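Local coordinates for protein peptidoglycan D,D-transpeptidase PbpA (Mycobacterium tuberculosis, PDB 3UN7) that probably catalyses the transpeptidation that cross-links peptidoglycan in the mycobacterial cell wall, and is probably required for regulating cell length, at residues G24-G29 against P77-S82; R84-R89 against K343-A348; V54-T59 against Y152-L157; T69-A74 against P336-S341; T140-A145 against T353-Q358. All coordinates share one frame; numbering follows the deposited sequence.

Contact 1: G24-G29 against P77-S82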
# COMPACT_ATOMS: atom_id res chain seq x y z
N GLY A 24 -13.98 8.88 22.46
CA GLY A 24 -13.32 9.97 21.77
C GLY A 24 -13.33 9.81 20.27
O GLY A 24 -13.85 8.81 19.75
N GLN A 25 -12.72 10.78 19.58
CA GLN A 25 -12.80 10.89 18.12
C GLN A 25 -11.55 10.37 17.42
O GLN A 25 -10.44 10.46 17.96
CB GLN A 25 -12.95 12.37 17.72
CG GLN A 25 -14.06 13.13 18.42
CD GLN A 25 -13.98 14.62 18.20
OE1 GLN A 25 -12.91 15.18 17.93
NE2 GLN A 25 -15.12 15.28 18.30
N ILE A 26 -11.74 9.86 16.21
CA ILE A 26 -10.62 9.57 15.30
C ILE A 26 -10.66 10.65 14.23
O ILE A 26 -11.70 10.85 13.62
CB ILE A 26 -10.75 8.18 14.66
CG1 ILE A 26 -10.80 7.09 15.74
CG2 ILE A 26 -9.61 7.94 13.63
CD1 ILE A 26 -11.06 5.67 15.21
N THR A 27 -9.55 11.36 14.03
CA THR A 27 -9.59 12.51 13.14
C THR A 27 -8.56 12.40 12.01
O THR A 27 -7.59 11.62 12.09
CB THR A 27 -9.37 13.83 13.91
OG1 THR A 27 -8.02 13.88 14.36
CG2 THR A 27 -10.30 13.92 15.12
N ALA A 28 -8.78 13.17 10.94
CA ALA A 28 -7.82 13.34 9.84
C ALA A 28 -7.96 14.74 9.26
O ALA A 28 -9.08 15.20 8.98
CB ALA A 28 -8.05 12.29 8.75
N GLY A 29 -6.85 15.44 9.11
CA GLY A 29 -6.85 16.81 8.61
C GLY A 29 -7.85 17.73 9.31
O GLY A 29 -8.39 18.63 8.69
N PRO A 77 -7.92 2.02 24.38
CA PRO A 77 -7.74 2.62 25.71
C PRO A 77 -7.77 4.15 25.70
O PRO A 77 -8.28 4.77 26.64
CB PRO A 77 -6.37 2.11 26.14
CG PRO A 77 -6.12 0.89 25.31
CD PRO A 77 -6.73 1.24 23.99
N ILE A 78 -7.23 4.77 24.65
CA ILE A 78 -7.31 6.22 24.51
C ILE A 78 -8.76 6.64 24.21
O ILE A 78 -9.32 7.54 24.87
CB ILE A 78 -6.32 6.74 23.42
CG1 ILE A 78 -4.87 6.64 23.94
CG2 ILE A 78 -6.66 8.17 22.96
CD1 ILE A 78 -4.47 7.72 24.96
N LEU A 79 -9.38 5.96 23.25
CA LEU A 79 -10.71 6.35 22.81
C LEU A 79 -11.77 6.14 23.89
O LEU A 79 -12.68 6.96 24.02
CB LEU A 79 -11.10 5.63 21.51
CG LEU A 79 -10.21 6.03 20.33
CD1 LEU A 79 -10.35 5.04 19.19
CD2 LEU A 79 -10.59 7.43 19.87
N ASN A 80 -11.65 5.06 24.65
CA ASN A 80 -12.58 4.82 25.75
C ASN A 80 -12.18 5.48 27.08
O ASN A 80 -12.93 5.43 28.05
CB ASN A 80 -12.93 3.33 25.91
CG ASN A 80 -11.80 2.49 26.48
OD1 ASN A 80 -10.98 2.98 27.24
ND2 ASN A 80 -11.77 1.20 26.13
N GLY A 81 -11.00 6.10 27.11
CA GLY A 81 -10.55 6.87 28.28
C GLY A 81 -9.95 6.07 29.43
O GLY A 81 -9.72 6.62 30.50
N SER A 82 -9.68 4.77 29.20
CA SER A 82 -9.11 3.91 30.24
C SER A 82 -7.57 3.90 30.22
O SER A 82 -6.94 3.34 31.13
CB SER A 82 -9.65 2.49 30.12
OG SER A 82 -9.33 1.93 28.86
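Gly24 and Leu79 join the residues leading into strand 26-28 to a short helix, a buried contact made of one backbone hydrogen bond and a small apolar patch. It lies in the dimerisation-domain part of the chain, near the N-terminus. Gly24 N donates to Leu79 O over 2.8 Å, with an N-H...O angle of 165°; the donor is tilted 15° from the carbonyl plane. A residue without a side chain probably helps the backbones approach closely here, Gly24 CA to Leu79 CA being 4.6 Å. With CG turned beside its own backbone N (chi1 -65°), Leu79 sends both methyls towards segment 24-29. CD2 rests on the carbonyl oxygens of Gly24 and Gln25, with Gly24 O the nearer at 3.5 Å, while CD1 meets Ile26 CG1 at 4.0 Å, the two side chains crossing at about a right angle. Branched aliphatic groups fill such a buried corner without a polar atom to satisfy. Beyond the helix Gly81 takes a positive phi, easy for glycine, and Asn80 OD1 accepts from Ser82 N at 3.0 Å, an Asx turn. Strand 26-28 runs between strands 31-38 and 104-107 of the mixed sheet, Leu79 also touches Val105, and helix 70-74 packs on Ile26 and Leu79 through Glu72.

Contact 2: R84-R89 against K343-A348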
# COMPACT_ATOMS: atom_id res chain seq x y z
N ARG A 84 -3.89 4.73 30.95
CA ARG A 84 -3.22 5.19 32.17
C ARG A 84 -2.89 6.68 32.12
O ARG A 84 -2.98 7.39 33.13
CB ARG A 84 -1.93 4.39 32.41
CG ARG A 84 -2.14 2.91 32.66
CD ARG A 84 -0.86 2.19 33.11
NE ARG A 84 -1.24 0.91 33.70
CZ ARG A 84 -1.17 0.61 34.99
NH1 ARG A 84 -0.67 1.47 35.87
NH2 ARG A 84 -1.58 -0.58 35.40
N ARG A 85 -2.49 7.13 30.93
CA ARG A 85 -2.12 8.53 30.72
C ARG A 85 -3.30 9.49 30.92
O ARG A 85 -3.11 10.68 31.19
CB ARG A 85 -1.48 8.71 29.34
CG ARG A 85 -0.12 8.00 29.23
CD ARG A 85 0.35 7.80 27.80
NE ARG A 85 -0.53 6.94 27.03
CZ ARG A 85 -0.29 6.54 25.78
NH1 ARG A 85 0.81 6.92 25.14
NH2 ARG A 85 -1.17 5.76 25.17
N LEU A 86 -4.52 8.94 30.84
CA LEU A 86 -5.77 9.70 30.90
C LEU A 86 -6.45 9.60 32.24
O LEU A 86 -7.31 10.42 32.56
CB LEU A 86 -6.75 9.18 29.85
CG LEU A 86 -6.49 9.58 28.41
CD1 LEU A 86 -7.41 8.79 27.48
CD2 LEU A 86 -6.67 11.08 28.26
N PHE A 87 -6.09 8.59 33.02
CA PHE A 87 -6.87 8.27 34.21
C PHE A 87 -6.91 9.35 35.30
O PHE A 87 -7.75 9.30 36.20
CB PHE A 87 -6.51 6.89 34.77
CG PHE A 87 -7.71 6.10 35.18
CD1 PHE A 87 -8.01 5.91 36.53
CD2 PHE A 87 -8.57 5.58 34.22
CE1 PHE A 87 -9.13 5.20 36.91
CE2 PHE A 87 -9.71 4.87 34.58
CZ PHE A 87 -9.98 4.67 35.93
N GLY A 88 -6.01 10.33 35.21
CA GLY A 88 -6.10 11.53 36.05
C GLY A 88 -7.32 12.37 35.69
O GLY A 88 -7.98 12.93 36.57
N ARG A 89 -7.63 12.42 34.40
CA ARG A 89 -8.75 13.24 33.90
C ARG A 89 -10.12 12.62 34.19
O ARG A 89 -11.07 13.34 34.51
CB ARG A 89 -8.59 13.55 32.40
CG ARG A 89 -7.22 14.06 31.98
CD ARG A 89 -6.72 15.24 32.83
NE ARG A 89 -7.14 16.54 32.31
CZ ARG A 89 -7.82 17.45 33.00
NH1 ARG A 89 -8.19 17.22 34.26
NH2 ARG A 89 -8.14 18.61 32.42
N LYS A 343 -4.40 12.69 22.07
CA LYS A 343 -4.76 13.82 22.93
C LYS A 343 -5.79 13.40 23.96
O LYS A 343 -6.48 12.40 23.77
CB LYS A 343 -5.38 14.96 22.09
CG LYS A 343 -4.48 15.55 21.02
CD LYS A 343 -5.24 16.63 20.26
CE LYS A 343 -4.79 16.77 18.81
NZ LYS A 343 -3.32 16.64 18.54
N GLY A 344 -5.89 14.17 25.04
CA GLY A 344 -6.95 13.98 26.03
C GLY A 344 -8.29 14.55 25.56
O GLY A 344 -8.35 15.19 24.51
N PRO A 345 -9.36 14.32 26.34
CA PRO A 345 -10.71 14.81 26.02
C PRO A 345 -10.72 16.33 25.83
O PRO A 345 -11.54 16.85 25.07
CB PRO A 345 -11.52 14.47 27.27
CG PRO A 345 -10.53 14.12 28.32
CD PRO A 345 -9.35 13.57 27.61
N ASP A 346 -9.83 17.02 26.53
CA ASP A 346 -9.73 18.47 26.43
C ASP A 346 -8.60 18.90 25.47
O ASP A 346 -8.18 20.06 25.43
CB ASP A 346 -9.64 19.08 27.84
CG ASP A 346 -10.95 18.97 28.62
OD1 ASP A 346 -10.93 18.80 29.87
OD2 ASP A 346 -12.03 19.05 28.00
N LEU A 347 -8.14 17.92 24.69
CA LEU A 347 -7.17 18.10 23.60
C LEU A 347 -5.72 18.41 24.01
O LEU A 347 -4.90 18.75 23.16
CB LEU A 347 -7.69 19.09 22.54
CG LEU A 347 -9.09 18.77 22.01
CD1 LEU A 347 -9.62 19.91 21.14
CD2 LEU A 347 -9.09 17.44 21.26
N ALA A 348 -5.41 18.28 25.29
CA ALA A 348 -4.01 18.36 25.72
C ALA A 348 -3.24 17.17 25.16
O ALA A 348 -3.79 16.07 25.02
CB ALA A 348 -3.92 18.38 27.23
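Leu86 and Arg89 reach from the residues at and just before the start of helix 87-96 to the turn at residues 344-347, one with a methyl group and the other with a charge. Leu86 has CG beside its backbone N; from there CD1 continues the line of the chain and CD2 branches off to the turn. That methyl lies 3.7 Å from Gly344 CA and equally 3.7 Å from Pro345 CD, so it touches the turn on the two sides of the peptide bond; the leucine and the proline ring slide past each other in opposite directions. Glycine at 344 avoids crowding against the ring of the proline that follows, and the rigid ring of Pro345 suits the second position of the type I turn closed by Leu347 N on Gly344 O. Arg89 starts out much as the leucine does, but its chain then folds at chi2 (-51°) and again at chi3 (-89°), bringing the guanidinium round to Asp346. The ion pair is long, 3.8 Å from Arg89 NH2 to Asp346 OD1, and the two planes stand 64° apart. Because the oxygen lies well off the guanidinium plane, no N-H points at it and the attraction is purely electrostatic. Arg98 NH1 makes a second, weak and long pair with the same oxygen. The turn connects strands 339-343 and 349-352 at one edge of the mixed sheet, and helix 76-79 touches Leu86 through Ile78, placing the leucine between that helix and the hairpin.

Contact 3: V54-T59 against Y152-L157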
# COMPACT_ATOMS: atom_id res chain seq x y z
N VAL A 54 -15.21 4.98 2.73
CA VAL A 54 -13.93 5.58 2.41
C VAL A 54 -12.88 5.33 3.51
O VAL A 54 -11.77 4.90 3.19
CB VAL A 54 -14.04 7.08 2.15
CG1 VAL A 54 -12.65 7.68 1.90
CG2 VAL A 54 -14.96 7.34 0.95
N TYR A 55 -13.25 5.59 4.77
CA TYR A 55 -12.28 5.47 5.89
C TYR A 55 -12.36 4.17 6.70
O TYR A 55 -11.65 4.03 7.68
CB TYR A 55 -12.38 6.68 6.83
CG TYR A 55 -12.01 7.96 6.14
CD1 TYR A 55 -12.98 8.75 5.53
CD2 TYR A 55 -10.67 8.38 6.07
CE1 TYR A 55 -12.65 9.95 4.86
CE2 TYR A 55 -10.33 9.59 5.42
CZ TYR A 55 -11.33 10.34 4.81
OH TYR A 55 -11.03 11.49 4.15
N ALA A 56 -13.22 3.23 6.30
CA ALA A 56 -13.29 1.94 7.00
C ALA A 56 -11.93 1.26 7.24
O ALA A 56 -11.69 0.74 8.32
CB ALA A 56 -14.26 0.99 6.30
N PRO A 57 -11.02 1.25 6.23
CA PRO A 57 -9.70 0.66 6.45
C PRO A 57 -8.89 1.36 7.55
O PRO A 57 -7.97 0.75 8.11
CB PRO A 57 -9.01 0.86 5.09
CG PRO A 57 -10.14 0.83 4.12
CD PRO A 57 -11.16 1.69 4.83
N VAL A 58 -9.23 2.62 7.83
CA VAL A 58 -8.56 3.39 8.86
C VAL A 58 -9.32 3.26 10.18
O VAL A 58 -8.74 2.88 11.19
CB VAL A 58 -8.39 4.89 8.44
CG1 VAL A 58 -7.82 5.72 9.60
CG2 VAL A 58 -7.49 5.01 7.24
N THR A 59 -10.62 3.57 10.19
CA THR A 59 -11.36 3.56 11.46
C THR A 59 -11.61 2.13 11.97
O THR A 59 -11.51 1.88 13.15
CB THR A 59 -12.72 4.30 11.37
OG1 THR A 59 -13.56 3.63 10.44
CG2 THR A 59 -12.52 5.77 10.95
N TYR A 152 -16.91 -1.29 3.21
CA TYR A 152 -18.18 -1.57 3.87
C TYR A 152 -18.52 -0.38 4.76
O TYR A 152 -17.69 0.49 4.98
CB TYR A 152 -18.07 -2.83 4.73
CG TYR A 152 -17.18 -2.65 5.93
CD1 TYR A 152 -17.74 -2.39 7.19
CD2 TYR A 152 -15.79 -2.70 5.81
CE1 TYR A 152 -16.93 -2.18 8.30
CE2 TYR A 152 -14.98 -2.50 6.91
CZ TYR A 152 -15.55 -2.23 8.15
OH TYR A 152 -14.74 -2.05 9.24
N ASP A 153 -19.73 -0.38 5.29
CA ASP A 153 -20.19 0.73 6.13
C ASP A 153 -20.12 0.34 7.62
O ASP A 153 -20.97 -0.40 8.09
CB ASP A 153 -21.61 1.10 5.70
CG ASP A 153 -22.20 2.22 6.52
OD1 ASP A 153 -21.52 2.75 7.42
OD2 ASP A 153 -23.36 2.59 6.24
N PRO A 154 -19.11 0.85 8.36
CA PRO A 154 -19.03 0.53 9.79
C PRO A 154 -20.25 0.96 10.60
O PRO A 154 -20.43 0.45 11.69
CB PRO A 154 -17.78 1.30 10.26
CG PRO A 154 -16.94 1.39 9.00
CD PRO A 154 -17.97 1.69 7.94
N ASN A 155 -21.08 1.85 10.06
CA ASN A 155 -22.32 2.25 10.76
C ASN A 155 -23.24 1.07 10.98
O ASN A 155 -23.99 1.03 11.96
CB ASN A 155 -23.07 3.36 10.01
CG ASN A 155 -22.32 4.67 10.06
OD1 ASN A 155 -22.19 5.27 11.14
ND2 ASN A 155 -21.79 5.11 8.91
N LEU A 156 -23.18 0.10 10.08
CA LEU A 156 -23.94 -1.14 10.20
C LEU A 156 -23.63 -1.94 11.46
O LEU A 156 -24.54 -2.45 12.14
CB LEU A 156 -23.69 -2.02 8.98
CG LEU A 156 -24.42 -1.62 7.68
CD1 LEU A 156 -23.93 -2.48 6.49
CD2 LEU A 156 -25.94 -1.69 7.83
N LEU A 157 -22.33 -2.06 11.74
CA LEU A 157 -21.85 -2.82 12.89
C LEU A 157 -21.91 -2.00 14.19
O LEU A 157 -21.92 -2.57 15.28
CB LEU A 157 -20.45 -3.39 12.60
CG LEU A 157 -20.58 -4.40 11.44
CD1 LEU A 157 -19.26 -5.03 11.02
CD2 LEU A 157 -21.58 -5.50 11.80
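Ala56 and Pro154 bring together the final turns of helix 52-59 and the start of a weakly bonded helix at about 154-157, their CA atoms 6.5 Å apart. Helix 52-59 is kinked at Pro57 and Val58; Pro57 has no N-H to give, and Tyr55 O accepts from both Val58 N and Thr59 N. On the other segment Asp153 is the N-cap: its OD1 takes Asn155 N at 2.8 Å from above the carboxylate plane, and the side-chain ND2 of Asn155 by the syn lone pair. Between the backbones stands the small methyl of Ala56, which allows the close approach. Its CB lies 3.6 Å from Tyr152 CE2, approaching the ring obliquely, and 3.8 Å from Pro154 CG. Tyr152 holds CG between its backbone N and carbonyl carbon (chi1 69°), which swings the ring back beside the alanine. Thr59 touches more loosely, its OG1 4.3 Å from Pro154 CG. The contact is one of apolar packing, with no hydrogen bond across it. A helix of the dimerisation-domain part thus packs on the N-terminal end of a short helix of the transpeptidase domain and on the residue before its cap, in the connection between strand 143-149 and helix 162-174.

Contact 4: T69-A74 against P336-S341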
# COMPACT_ATOMS: atom_id res chain seq x y z
N THR A 69 -12.37 -3.11 15.44
CA THR A 69 -11.26 -3.43 14.51
C THR A 69 -10.47 -2.17 14.21
O THR A 69 -10.86 -1.08 14.65
CB THR A 69 -11.76 -3.95 13.15
OG1 THR A 69 -12.69 -3.01 12.58
CG2 THR A 69 -12.43 -5.32 13.29
N ALA A 70 -9.38 -2.34 13.45
CA ALA A 70 -8.47 -1.27 13.02
C ALA A 70 -8.15 -0.29 14.17
O ALA A 70 -7.83 -0.74 15.27
CB ALA A 70 -9.02 -0.55 11.78
N LEU A 71 -8.25 1.03 13.94
CA LEU A 71 -7.88 2.00 15.00
C LEU A 71 -8.83 2.05 16.18
O LEU A 71 -8.41 2.40 17.28
CB LEU A 71 -7.69 3.41 14.44
CG LEU A 71 -6.45 3.69 13.60
CD1 LEU A 71 -6.47 5.17 13.20
CD2 LEU A 71 -5.16 3.32 14.36
N GLU A 72 -10.11 1.72 15.97
CA GLU A 72 -11.02 1.59 17.12
C GLU A 72 -10.44 0.56 18.10
O GLU A 72 -10.50 0.74 19.33
CB GLU A 72 -12.44 1.17 16.69
CG GLU A 72 -13.20 2.17 15.80
CD GLU A 72 -13.85 3.34 16.56
OE1 GLU A 72 -13.33 3.75 17.62
OE2 GLU A 72 -14.89 3.84 16.08
N ARG A 73 -9.88 -0.51 17.56
CA ARG A 73 -9.31 -1.56 18.41
C ARG A 73 -7.94 -1.14 18.95
O ARG A 73 -7.68 -1.24 20.16
CB ARG A 73 -9.20 -2.89 17.65
CG ARG A 73 -8.82 -4.08 18.56
CD ARG A 73 -9.03 -5.42 17.85
NE ARG A 73 -8.88 -6.58 18.76
CZ ARG A 73 -9.82 -7.03 19.59
NH1 ARG A 73 -11.02 -6.43 19.68
NH2 ARG A 73 -9.57 -8.08 20.36
N ALA A 74 -7.07 -0.68 18.05
CA ALA A 74 -5.68 -0.34 18.39
C ALA A 74 -5.60 0.81 19.39
O ALA A 74 -4.74 0.82 20.28
CB ALA A 74 -4.89 -0.01 17.11
N PRO A 336 6.68 3.48 8.65
CA PRO A 336 5.38 4.05 8.33
C PRO A 336 4.50 4.12 9.58
O PRO A 336 4.53 3.23 10.43
CB PRO A 336 4.79 3.10 7.28
CG PRO A 336 5.56 1.86 7.38
CD PRO A 336 6.84 2.10 8.15
N TYR A 337 3.76 5.21 9.69
CA TYR A 337 2.86 5.34 10.82
C TYR A 337 1.59 6.03 10.40
O TYR A 337 1.61 6.86 9.49
CB TYR A 337 3.53 6.06 11.99
CG TYR A 337 3.92 7.51 11.76
CD1 TYR A 337 3.13 8.54 12.27
CD2 TYR A 337 5.12 7.85 11.12
CE1 TYR A 337 3.48 9.88 12.10
CE2 TYR A 337 5.48 9.19 10.94
CZ TYR A 337 4.65 10.19 11.44
OH TYR A 337 4.98 11.52 11.30
N LEU A 338 0.50 5.68 11.10
CA LEU A 338 -0.86 6.14 10.81
C LEU A 338 -1.36 7.12 11.86
O LEU A 338 -2.31 7.85 11.63
CB LEU A 338 -1.80 4.94 10.78
CG LEU A 338 -3.27 5.12 10.42
CD1 LEU A 338 -3.35 5.79 9.05
CD2 LEU A 338 -3.95 3.72 10.38
N VAL A 339 -0.75 7.08 13.05
CA VAL A 339 -1.20 7.93 14.15
C VAL A 339 -0.15 9.00 14.45
O VAL A 339 0.95 8.68 14.88
CB VAL A 339 -1.56 7.11 15.40
CG1 VAL A 339 -2.00 8.06 16.57
CG2 VAL A 339 -2.73 6.16 15.08
N GLY A 340 -0.51 10.26 14.21
CA GLY A 340 0.41 11.38 14.45
C GLY A 340 0.45 11.82 15.90
O GLY A 340 1.50 12.18 16.43
N SER A 341 -0.71 11.83 16.54
CA SER A 341 -0.76 12.20 17.95
C SER A 341 -2.00 11.68 18.68
O SER A 341 -3.01 11.39 18.06
CB SER A 341 -0.60 13.72 18.15
OG SER A 341 -1.62 14.44 17.50
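Leu71, Leu338 and Val339 form a buried apolar cluster between the short helix 70-74 and the beginning of strand 339-343, a case of helix-on-sheet packing away from the active-site serine. The backbones stay well apart, with Leu71 CA and Val339 CA 9.0 Å from each other, and the three side chains span the gap. Leu71 is the single residue of its segment to make the crossing. Its CG lies beside the backbone N (chi1 -73°) and the chain extends from there, so that the forked end is presented to the strand. One prong, CD2, meets Val339 CG2 at 3.8 Å, the two side chains sliding past each other in opposite directions. The other, CD1, lies 4.1 Å from Leu338 CD2, and Leu71 CG comes as near to that methyl. Leu338 reaches it by a different route, with CG anti to the backbone N (chi1 -176°), CD1 turned aside (chi2 56°) and CD2 extending straight to the fork. Aliphatic side chains suit this buried place because they carry no polar group needing a partner: a branched leucine can touch two partners at once, while beta-branched valine suits the extended backbone of a strand. Beyond Val339 the strand is irregular, Gly340 and Ser341 both facing Asp106 in a classic beta bulge. Leu71 also rests on Ile26 of strand 26-28 and Thr107 of strand 104-107, Val339 touches Val105, and Leu338 leans on Ile143 of strand 143-149, so the cluster lies over the middle of the mixed sheet and reaches towards the antiparallel one.

Contact 5: T140-A145 against T353-Q358. Unlike the reference sequence in segment 353-358: Arg355 (reference Gly).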
# COMPACT_ATOMS: atom_id res chain seq x y z
N THR A 140 9.05 11.16 6.02
CA THR A 140 8.59 10.98 7.39
C THR A 140 8.04 9.60 7.67
O THR A 140 8.08 9.17 8.82
CB THR A 140 7.49 12.00 7.76
OG1 THR A 140 6.37 11.79 6.89
CG2 THR A 140 7.99 13.42 7.64
N GLY A 141 7.50 8.92 6.65
CA GLY A 141 6.74 7.69 6.88
C GLY A 141 5.25 7.86 7.21
O GLY A 141 4.55 6.87 7.45
N LYS A 142 4.76 9.09 7.22
CA LYS A 142 3.33 9.32 7.39
C LYS A 142 2.53 8.57 6.36
O LYS A 142 2.86 8.63 5.17
CB LYS A 142 2.98 10.80 7.25
CG LYS A 142 3.22 11.60 8.47
CD LYS A 142 2.58 12.97 8.28
CE LYS A 142 3.33 14.01 9.05
NZ LYS A 142 2.72 15.36 8.91
N ILE A 143 1.48 7.88 6.81
CA ILE A 143 0.55 7.19 5.90
C ILE A 143 -0.52 8.21 5.57
O ILE A 143 -1.28 8.62 6.45
CB ILE A 143 -0.02 5.86 6.51
CG1 ILE A 143 1.10 4.80 6.63
CG2 ILE A 143 -1.18 5.30 5.66
CD1 ILE A 143 0.71 3.59 7.48
N LEU A 144 -0.53 8.67 4.32
CA LEU A 144 -1.40 9.77 3.90
C LEU A 144 -2.72 9.27 3.31
O LEU A 144 -3.71 9.99 3.27
CB LEU A 144 -0.66 10.68 2.89
CG LEU A 144 0.71 11.24 3.30
CD1 LEU A 144 1.41 11.91 2.11
CD2 LEU A 144 0.59 12.23 4.45
N ALA A 145 -2.72 8.02 2.86
CA ALA A 145 -3.94 7.38 2.42
C ALA A 145 -3.76 5.90 2.56
O ALA A 145 -2.67 5.35 2.34
CB ALA A 145 -4.27 7.75 0.95
N THR A 353 3.87 11.19 17.72
CA THR A 353 4.74 10.23 17.05
C THR A 353 5.97 10.94 16.49
O THR A 353 5.86 12.03 15.93
CB THR A 353 3.98 9.48 15.95
OG1 THR A 353 2.78 8.94 16.49
CG2 THR A 353 4.83 8.35 15.38
N VAL A 354 7.15 10.35 16.70
CA VAL A 354 8.39 10.88 16.13
C VAL A 354 8.82 9.98 14.97
O VAL A 354 8.76 8.76 15.09
CB VAL A 354 9.52 11.01 17.20
CG1 VAL A 354 9.68 9.71 18.00
CG2 VAL A 354 10.86 11.40 16.57
N ARG A 355 9.21 10.58 13.85
CA ARG A 355 9.68 9.83 12.69
C ARG A 355 10.96 9.05 13.03
O ARG A 355 11.77 9.50 13.84
CB ARG A 355 9.94 10.78 11.51
CG ARG A 355 9.25 12.13 11.60
CD ARG A 355 7.76 12.05 11.31
NE ARG A 355 7.01 13.33 11.35
CZ ARG A 355 7.46 14.53 10.99
NH1 ARG A 355 6.66 15.58 11.06
NH2 ARG A 355 8.70 14.70 10.54
N TYR A 356 11.13 7.89 12.41
CA TYR A 356 12.24 6.99 12.70
C TYR A 356 12.79 6.39 11.40
O TYR A 356 12.04 5.82 10.61
CB TYR A 356 11.77 5.86 13.62
CG TYR A 356 12.84 4.86 14.01
CD1 TYR A 356 13.86 5.21 14.88
CD2 TYR A 356 12.82 3.57 13.50
CE1 TYR A 356 14.86 4.29 15.24
CE2 TYR A 356 13.80 2.64 13.85
CZ TYR A 356 14.81 3.00 14.72
OH TYR A 356 15.79 2.09 15.07
N GLN A 357 14.10 6.54 11.20
CA GLN A 357 14.81 5.89 10.10
C GLN A 357 14.98 4.41 10.43
O GLN A 357 15.80 4.03 11.28
CB GLN A 357 16.19 6.50 9.89
CG GLN A 357 16.20 7.93 9.45
CD GLN A 357 17.59 8.41 9.06
OE1 GLN A 357 18.48 7.61 8.75
NE2 GLN A 357 17.79 9.72 9.09
N GLN A 358 14.19 3.59 9.76
CA GLN A 358 14.13 2.16 10.03
C GLN A 358 15.37 1.43 9.52
O GLN A 358 15.96 0.61 10.25
CB GLN A 358 12.87 1.61 9.37
CG GLN A 358 12.47 0.22 9.76
CD GLN A 358 11.02 -0.05 9.40
OE1 GLN A 358 10.66 -0.13 8.22
NE2 GLN A 358 10.19 -0.21 10.42
O HOH W 1 8.78 7.30 10.66
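Thr140 and Arg355 pack where the turn before strand 143-149 of the transpeptidase sheet meets the connection leading into strand 357-360. The turn is an ST turn: Thr140 OG1 accepts from Lys142 N at 3.2 Å and is also hydrogen-bonded to Glu137. With the hydroxyl so engaged, the methyl CG2 is turned to the arginine. It lies over one face of the guanidinium, offset toward the rim, packed closely at 3.2 Å from Arg355 NH2, while Thr140 CB meets Arg355 CD at 3.6 Å; the two side chains run side by side, pointing the same way. Arg355, which differs from the glycine of the reference sequence, bends at chi2 (-75°) to lie along the threonine. Its NE has a weak hydrogen bond to Tyr337 OH. One water ties the backbones together, donating to Thr140 O at 2.7 Å and accepting from Tyr356 N at 3.0 Å. Gly141, with positive phi, suits the tight turn. The extended chain of Lys142 crosses the Arg355 side chain obliquely, bringing its NZ to 4.5 Å from Arg355 NH1. Those like charges probably repel mildly, so the contact would owe its hold to van der Waals packing of the threonine along the arginine and to the water bridge.

How the contacts relate
Contacts 1 and 4 are neighbours, centres about 10 Å apart, and touch where Leu79 CD1 lies 3.8 Å from Leu71 O; both reach the mixed sheet from the consecutive helices 70-74 and 76-79. Contact 2 continues the same region outward, its centre about 10 Å from that of contact 1, with Ile78 O packed 3.5 Å from Leu86 CD1. Contact 3 joins contact 4 through a probable backbone hydrogen bond of 3.2 Å between Thr59 O and Glu72 N. Contact 5 meets contact 4 on its other segment, where Tyr337 O and Ile143 N are 2.9 Å apart. Contacts 2, 3 and 4 bridge the dimerisation-domain part and the transpeptidase domain; all five lie away from Ser193, the probable acyl-ester nucleophile.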